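PDB 5UX5: BIFUNCTIONAL PROTEIN Proline utilization A (PutA) from Corynebacterium freiburgense, which catalyses both steps of proline catabolism, probably oxidising proline to pyrroline-5-carboxylate with FAD and then the derived semialdehyde to glutamate with NAD. Local coordinates for residues M175-K189 / L219-D232. Residues are numbered along the deposited sequence; the frame is centred on the assembly and turned at random.
Sequences MELLKNPRVDYVSIK and LALQRSPHPFINLD. With FAD (flavin-adenine dinucleotide), chain E.
Phe228 N donates to Asp184 O (2.8 Å), the first of five backbone hydrogen bonds that end with Asp232 N to Ile188 O (2.8 Å). They join strands 185-189 and 228-232, parallel neighbours in the proline dehydrogenase barrel, linked through helix 202-221 in a beta-alpha-beta crossover.

At the strands' N-terminal end Arg223, long and rich in N-H groups, ties down the loop after helix 164-178. Its NH1 donates to Leu178 O (2.7 Å) and its NH2 to Val183 O (2.8 Å, 161°), both near the guanidinium plane, while Pro181 CA and Pro227 CG lie over opposite faces.

Between strand and helices, the two methyls of Leu178 divide between Pro227 CB and Ile229 CD1.

On the barrel's inner side, Phe228 CD2 lies over the centre of the Tyr185 ring, the planes 42° apart. CG of each is anti to its own backbone N (chi1 -172° in Tyr185), sending both rings out side by side; the Tyr185 hydroxyl is hydrogen-bonded to Arg296 and Glu376.

Farther along, Asp232 OD1 lies near Ser187 CB (3.4 Å), accepts weakly from Asn230 ND2 and forms a long, weak ion pair with Arg296. Ladder and arginine together fix loop and register, holding Asp232 beside the flavin, OD1 3.7 Å from FAD O4, too far for a hydrogen bond.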
loop_
_atom_site.group_PDB
_atom_site.type_symbol
_atom_site.label_atom_id
_atom_site.label_comp_id
_atom_site.label_asym_id
_atom_site.label_seq_id
_atom_site.Cartn_x
_atom_site.Cartn_y
_atom_site.Cartn_z
ATOM N N MET A 175 3.422 17.222 -28.549
ATOM C CA MET A 175 4.131 17.333 -29.815
ATOM C C MET A 175 3.381 18.229 -30.781
ATOM O O MET A 175 3.996 19.036 -31.486
ATOM C CB MET A 175 4.327 15.954 -30.441
ATOM C CG MET A 175 5.342 15.083 -29.731
ATOM S SD MET A 175 5.464 13.433 -30.446
ATOM C CE MET A 175 6.125 13.734 -32.073
ATOM N N GLU A 176 2.049 18.135 -30.808
ATOM C CA GLU A 176 1.283 18.982 -31.724
ATOM C C GLU A 176 1.417 20.463 -31.374
ATOM O O GLU A 176 1.519 21.305 -32.273
ATOM C CB GLU A 176 -0.186 18.563 -31.740
ATOM C CG GLU A 176 -0.441 17.204 -32.393
ATOM C CD GLU A 176 0.098 17.091 -33.822
ATOM O OE1 GLU A 176 0.046 18.089 -34.588
ATOM O OE2 GLU A 176 0.570 15.980 -34.170
ATOM N N LEU A 177 1.435 20.800 -30.076
ATOM C CA LEU A 177 1.591 22.196 -29.666
ATOM C C LEU A 177 2.971 22.737 -30.032
ATOM O O LEU A 177 3.104 23.912 -30.404
ATOM C CB LEU A 177 1.358 22.324 -28.168
ATOM C CG LEU A 177 -0.031 22.061 -27.594
ATOM C CD1 LEU A 177 0.177 21.560 -26.184
ATOM C CD2 LEU A 177 -0.884 23.295 -27.584
ATOM N N LEU A 178 4.011 21.899 -29.933
ATOM C CA LEU A 178 5.354 22.300 -30.347
ATOM C C LEU A 178 5.468 22.470 -31.868
ATOM O O LEU A 178 6.429 23.084 -32.341
ATOM C CB LEU A 178 6.371 21.282 -29.833
ATOM C CG LEU A 178 7.764 21.792 -29.486
ATOM C CD1 LEU A 178 7.649 22.965 -28.544
ATOM C CD2 LEU A 178 8.551 20.676 -28.842
ATOM N N LYS A 179 4.507 21.947 -32.638
ATOM C CA LYS A 179 4.360 22.296 -34.045
ATOM C C LYS A 179 3.692 23.642 -34.253
ATOM O O LYS A 179 3.678 24.130 -35.386
ATOM C CB LYS A 179 3.531 21.251 -34.800
ATOM C CG LYS A 179 4.190 19.908 -35.033
ATOM C CD LYS A 179 3.156 18.874 -35.466
ATOM C CE LYS A 179 3.776 17.716 -36.231
ATOM N NZ LYS A 179 2.767 16.654 -36.450
ATOM N N ASN A 180 3.105 24.236 -33.222
ATOM C CA ASN A 180 2.475 25.547 -33.375
ATOM C C ASN A 180 3.537 26.636 -33.269
ATOM O O ASN A 180 4.218 26.728 -32.237
ATOM C CB ASN A 180 1.387 25.737 -32.322
ATOM C CG ASN A 180 0.627 27.047 -32.473
ATOM O OD1 ASN A 180 1.043 27.956 -33.182
ATOM N ND2 ASN A 180 -0.504 27.135 -31.804
ATOM N N PRO A 181 3.729 27.462 -34.300
ATOM C CA PRO A 181 4.835 28.440 -34.263
ATOM C C PRO A 181 4.676 29.527 -33.215
ATOM O O PRO A 181 5.682 30.113 -32.820
ATOM C CB PRO A 181 4.819 29.036 -35.669
ATOM C CG PRO A 181 3.393 28.879 -36.095
ATOM C CD PRO A 181 2.936 27.576 -35.525
ATOM N N ARG A 182 3.464 29.834 -32.756
ATOM C CA ARG A 182 3.344 30.839 -31.719
ATOM C C ARG A 182 3.846 30.330 -30.376
ATOM O O ARG A 182 4.185 31.147 -29.513
ATOM C CB ARG A 182 1.893 31.289 -31.572
ATOM C CG ARG A 182 1.110 31.342 -32.847
ATOM C CD ARG A 182 -0.316 31.826 -32.603
ATOM N NE ARG A 182 -1.217 31.541 -33.732
ATOM C CZ ARG A 182 -1.869 32.467 -34.433
ATOM N NH1 ARG A 182 -1.731 33.751 -34.121
ATOM N NH2 ARG A 182 -2.664 32.109 -35.447
ATOM N N VAL A 183 3.991 29.012 -30.226
ATOM C CA VAL A 183 4.296 28.386 -28.943
ATOM C C VAL A 183 5.811 28.324 -28.775
ATOM O O VAL A 183 6.508 27.693 -29.577
ATOM C CB VAL A 183 3.670 26.979 -28.855
ATOM C CG1 VAL A 183 4.141 26.227 -27.613
ATOM C CG2 VAL A 183 2.162 27.065 -28.858
ATOM N N ASP A 184 6.307 28.932 -27.687
ATOM C CA ASP A 184 7.734 29.001 -27.380
ATOM C C ASP A 184 8.188 27.970 -26.367
ATOM O O ASP A 184 9.390 27.727 -26.254
ATOM C CB ASP A 184 8.129 30.355 -26.771
ATOM C CG ASP A 184 7.689 31.547 -27.583
ATOM O OD1 ASP A 184 7.717 31.491 -28.827
ATOM O OD2 ASP A 184 7.345 32.567 -26.939
ATOM N N TYR A 185 7.277 27.407 -25.588
ATOM C CA TYR A 185 7.676 26.756 -24.346
ATOM C C TYR A 185 6.605 25.753 -23.960
ATOM O O TYR A 185 5.460 26.141 -23.703
ATOM C CB TYR A 185 7.850 27.819 -23.279
ATOM C CG TYR A 185 8.440 27.427 -21.959
ATOM C CD1 TYR A 185 7.983 26.313 -21.249
ATOM C CD2 TYR A 185 9.402 28.227 -21.370
ATOM C CE1 TYR A 185 8.515 25.984 -19.998
ATOM C CE2 TYR A 185 9.919 27.921 -20.121
ATOM C CZ TYR A 185 9.480 26.798 -19.439
ATOM O OH TYR A 185 10.015 26.508 -18.203
ATOM N N VAL A 186 6.962 24.479 -23.924
ATOM C CA VAL A 186 6.070 23.452 -23.407
ATOM C C VAL A 186 6.762 22.781 -22.234
ATOM O O VAL A 186 7.990 22.672 -22.186
ATOM C CB VAL A 186 5.674 22.410 -24.480
ATOM C CG1 VAL A 186 4.947 23.085 -25.629
ATOM C CG2 VAL A 186 6.896 21.633 -24.975
ATOM N N SER A 187 5.972 22.308 -21.289
ATOM C CA SER A 187 6.555 21.549 -20.197
ATOM C C SER A 187 5.696 20.315 -19.973
ATOM O O SER A 187 4.486 20.350 -20.185
ATOM C CB SER A 187 6.750 22.409 -18.899
ATOM O OG SER A 187 5.614 23.152 -18.507
ATOM N N ILE A 188 6.353 19.204 -19.642
ATOM C CA ILE A 188 5.727 17.893 -19.517
ATOM C C ILE A 188 6.471 17.097 -18.439
ATOM O O ILE A 188 7.624 17.397 -18.105
ATOM C CB ILE A 188 5.748 17.167 -20.890
ATOM C CG1 ILE A 188 4.869 15.904 -20.876
ATOM C CG2 ILE A 188 7.180 16.880 -21.340
ATOM C CD1 ILE A 188 4.800 15.189 -22.188
ATOM N N LYS A 189 5.796 16.077 -17.875
ATOM C CA LYS A 189 6.359 15.226 -16.824
ATOM C C LYS A 189 6.625 13.821 -17.346
ATOM O O LYS A 189 5.822 13.261 -18.097
ATOM C CB LYS A 189 5.421 15.076 -15.621
ATOM C CG LYS A 189 5.077 16.335 -14.907
ATOM C CD LYS A 189 4.487 16.044 -13.547
ATOM C CE LYS A 189 3.018 15.686 -13.544
ATOM N NZ LYS A 189 2.523 15.769 -12.103
ATOM N N LEU A 219 11.289 17.942 -32.678
ATOM C CA LEU A 219 10.394 19.010 -33.111
ATOM C C LEU A 219 10.896 20.378 -32.685
ATOM O O LEU A 219 10.706 21.358 -33.418
ATOM C CB LEU A 219 8.987 18.799 -32.574
ATOM C CG LEU A 219 8.150 17.667 -33.159
ATOM C CD1 LEU A 219 6.770 17.827 -32.588
ATOM C CD2 LEU A 219 8.093 17.684 -34.677
ATOM N N ALA A 220 11.597 20.450 -31.550
ATOM C CA ALA A 220 12.203 21.702 -31.113
ATOM C C ALA A 220 13.474 22.040 -31.885
ATOM O O ALA A 220 13.890 23.200 -31.876
ATOM C CB ALA A 220 12.519 21.645 -29.618
ATOM N N LEU A 221 14.114 21.052 -32.521
ATOM C CA LEU A 221 15.256 21.311 -33.391
ATOM C C LEU A 221 14.845 21.740 -34.797
ATOM O O LEU A 221 15.674 22.302 -35.514
ATOM C CB LEU A 221 16.142 20.068 -33.512
ATOM C CG LEU A 221 16.888 19.457 -32.332
ATOM C CD1 LEU A 221 17.578 18.168 -32.770
ATOM C CD2 LEU A 221 17.900 20.439 -31.760
ATOM N N GLN A 222 13.619 21.427 -35.233
ATOM C CA GLN A 222 13.195 21.776 -36.588
ATOM C C GLN A 222 12.774 23.235 -36.715
ATOM O O GLN A 222 12.578 23.708 -37.838
ATOM C CB GLN A 222 12.085 20.810 -37.046
ATOM C CG GLN A 222 10.841 21.384 -37.752
ATOM C CD GLN A 222 9.671 20.378 -37.787
ATOM O OE1 GLN A 222 9.870 19.172 -37.999
ATOM N NE2 GLN A 222 8.453 20.875 -37.557
ATOM N N ARG A 223 12.673 23.970 -35.609
ATOM C CA ARG A 223 12.366 25.392 -35.661
ATOM C C ARG A 223 13.545 26.210 -35.161
ATOM O O ARG A 223 14.248 25.801 -34.236
ATOM C CB ARG A 223 11.123 25.739 -34.833
ATOM C CG ARG A 223 9.860 25.133 -35.351
ATOM C CD ARG A 223 8.793 25.151 -34.311
ATOM N NE ARG A 223 8.610 26.464 -33.696
ATOM C CZ ARG A 223 7.883 26.645 -32.597
ATOM N NH1 ARG A 223 7.298 25.605 -32.029
ATOM N NH2 ARG A 223 7.732 27.844 -32.063
ATOM N N SER A 224 13.734 27.381 -35.770
ATOM C CA SER A 224 14.716 28.361 -35.290
ATOM C C SER A 224 14.128 29.781 -35.178
ATOM O O SER A 224 13.620 30.348 -36.160
ATOM C CB SER A 224 15.962 28.359 -36.173
ATOM O OG SER A 224 16.700 27.158 -36.010
ATOM N N PRO A 225 14.197 30.357 -33.973
ATOM C CA PRO A 225 14.866 29.664 -32.859
ATOM C C PRO A 225 14.111 28.454 -32.268
ATOM O O PRO A 225 12.879 28.332 -32.336
ATOM C CB PRO A 225 15.028 30.770 -31.796
ATOM C CG PRO A 225 14.001 31.808 -32.134
ATOM C CD PRO A 225 13.742 31.714 -33.621
ATOM N N HIS A 226 14.925 27.558 -31.716
ATOM C CA HIS A 226 14.433 26.362 -31.061
ATOM C C HIS A 226 13.461 26.738 -29.953
ATOM O O HIS A 226 13.814 27.536 -29.073
ATOM C CB HIS A 226 15.588 25.573 -30.445
ATOM C CG HIS A 226 16.570 25.020 -31.428
ATOM N ND1 HIS A 226 16.270 24.825 -32.761
ATOM C CD2 HIS A 226 17.842 24.581 -31.260
ATOM C CE1 HIS A 226 17.320 24.309 -33.376
ATOM N NE2 HIS A 226 18.287 24.151 -32.488
ATOM N N PRO A 227 12.257 26.180 -29.942
ATOM C CA PRO A 227 11.393 26.311 -28.764
ATOM C C PRO A 227 11.933 25.472 -27.608
ATOM O O PRO A 227 12.804 24.619 -27.777
ATOM C CB PRO A 227 10.040 25.808 -29.263
ATOM C CG PRO A 227 10.368 24.936 -30.469
ATOM C CD PRO A 227 11.619 25.463 -31.060
ATOM N N PHE A 228 11.359 25.701 -26.426
ATOM C CA PHE A 228 11.874 25.236 -25.137
ATOM C C PHE A 228 11.000 24.131 -24.545
ATOM O O PHE A 228 9.776 24.294 -24.421
ATOM C CB PHE A 228 11.932 26.414 -24.163
ATOM C CG PHE A 228 12.665 26.136 -22.896
ATOM C CD1 PHE A 228 14.035 26.317 -22.812
ATOM C CD2 PHE A 228 11.967 25.727 -21.759
ATOM C CE1 PHE A 228 14.703 26.071 -21.635
ATOM C CE2 PHE A 228 12.626 25.470 -20.572
ATOM C CZ PHE A 228 13.993 25.655 -20.505
ATOM N N ILE A 229 11.638 23.027 -24.151
ATOM C CA ILE A 229 10.987 21.894 -23.495
ATOM C C ILE A 229 11.473 21.822 -22.055
ATOM O O ILE A 229 12.684 21.773 -21.797
ATOM C CB ILE A 229 11.277 20.570 -24.229
ATOM C CG1 ILE A 229 10.673 20.592 -25.633
ATOM C CG2 ILE A 229 10.799 19.372 -23.426
ATOM C CD1 ILE A 229 11.269 19.580 -26.549
ATOM N N ASN A 230 10.528 21.808 -21.120
ATOM C CA ASN A 230 10.844 21.686 -19.706
ATOM C C ASN A 230 10.301 20.375 -19.162
ATOM O O ASN A 230 9.169 19.981 -19.466
ATOM C CB ASN A 230 10.308 22.854 -18.891
ATOM C CG ASN A 230 10.760 22.778 -17.465
ATOM O OD1 ASN A 230 11.838 23.246 -17.108
ATOM N ND2 ASN A 230 9.950 22.150 -16.643
ATOM N N LEU A 231 11.137 19.679 -18.398
ATOM C CA LEU A 231 10.731 18.462 -17.717
ATOM C C LEU A 231 10.280 18.850 -16.314
ATOM O O LEU A 231 11.085 19.321 -15.500
ATOM C CB LEU A 231 11.867 17.437 -17.695
ATOM C CG LEU A 231 12.311 16.756 -18.987
ATOM C CD1 LEU A 231 13.477 15.828 -18.776
ATOM C CD2 LEU A 231 11.164 15.984 -19.590
ATOM N N ASP A 232 8.993 18.653 -16.036
ATOM C CA ASP A 232 8.451 18.969 -14.720
ATOM C C ASP A 232 8.723 17.824 -13.742
ATOM O O ASP A 232 9.047 16.691 -14.133
ATOM C CB ASP A 232 6.941 19.231 -14.780
ATOM C CG ASP A 232 6.584 20.497 -15.531
ATOM O OD1 ASP A 232 7.474 21.346 -15.723
ATOM O OD2 ASP A 232 5.406 20.647 -15.920
HETATM P PA FAD E . 5.059 30.741 -0.732
HETATM O O1A FAD E . 3.855 31.026 0.229
HETATM O O2A FAD E . 6.310 31.459 -0.536
HETATM O O5B FAD E . 5.595 29.359 -0.786
HETATM C C5B FAD E . 4.735 28.263 -0.533
HETATM C C4B FAD E . 5.556 26.988 -0.578
HETATM O O4B FAD E . 6.232 26.784 0.628
HETATM C C3B FAD E . 4.729 25.760 -0.789
HETATM O O3B FAD E . 4.359 25.499 -2.097
HETATM C C2B FAD E . 5.601 24.695 -0.230
HETATM O O2B FAD E . 6.443 24.170 -1.190
HETATM C C1B FAD E . 6.306 25.401 0.891
HETATM N N9A FAD E . 5.726 25.116 2.195
HETATM C C8A FAD E . 4.611 25.723 2.755
HETATM N N7A FAD E . 4.361 25.182 3.964
HETATM C C5A FAD E . 5.301 24.206 4.276
HETATM C C6A FAD E . 5.528 23.359 5.378
HETATM N N6A FAD E . 4.681 23.332 6.559
HETATM N N1A FAD E . 6.572 22.517 5.341
HETATM C C2A FAD E . 7.397 22.475 4.247
HETATM N N3A FAD E . 7.202 23.286 3.160
HETATM C C4A FAD E . 6.181 24.150 3.141
HETATM N N1 FAD E . 5.610 22.934 -8.269
HETATM C C2 FAD E . 6.226 21.648 -8.482
HETATM O O2 FAD E . 6.304 20.775 -7.423
HETATM N N3 FAD E . 6.665 21.293 -9.764
HETATM C C4 FAD E . 6.565 22.174 -10.842
HETATM O O4 FAD E . 7.020 21.804 -12.096
HETATM C C4X FAD E . 6.078 23.571 -10.603
HETATM N N5 FAD E . 6.112 24.551 -11.589
HETATM C C5X FAD E . 5.694 25.860 -11.316
HETATM C C6 FAD E . 5.721 26.857 -12.309
HETATM C C7 FAD E . 5.292 28.143 -12.003
HETATM C C7M FAD E . 5.300 29.224 -13.043
HETATM C C8 FAD E . 4.861 28.462 -10.740
HETATM C C8M FAD E . 4.404 29.848 -10.417
HETATM C C9 FAD E . 4.830 27.485 -9.756
HETATM C C9A FAD E . 5.245 26.198 -10.044
HETATM N N10 FAD E . 5.215 25.227 -9.001
HETATM C C10 FAD E . 5.629 23.904 -9.264
HETATM C "C1'" FAD E . 4.691 25.592 -7.672
HETATM C "C2'" FAD E . 5.699 25.940 -6.610
HETATM O "O2'" FAD E . 6.401 24.796 -6.278
HETATM C "C3'" FAD E . 4.921 26.533 -5.416
HETATM O "O3'" FAD E . 4.098 25.550 -4.918
HETATM C "C4'" FAD E . 4.054 27.773 -5.663
HETATM O "O4'" FAD E . 4.480 28.539 -6.731
HETATM C "C5'" FAD E . 3.824 28.632 -4.399
HETATM O "O5'" FAD E . 4.982 28.929 -3.628
HETATM P P FAD E . 5.609 30.414 -3.455
HETATM O O1P FAD E . 7.155 30.594 -3.704
HETATM O O2P FAD E . 4.583 31.203 -4.357
HETATM O O3P FAD E . 4.906 31.091 -2.161
#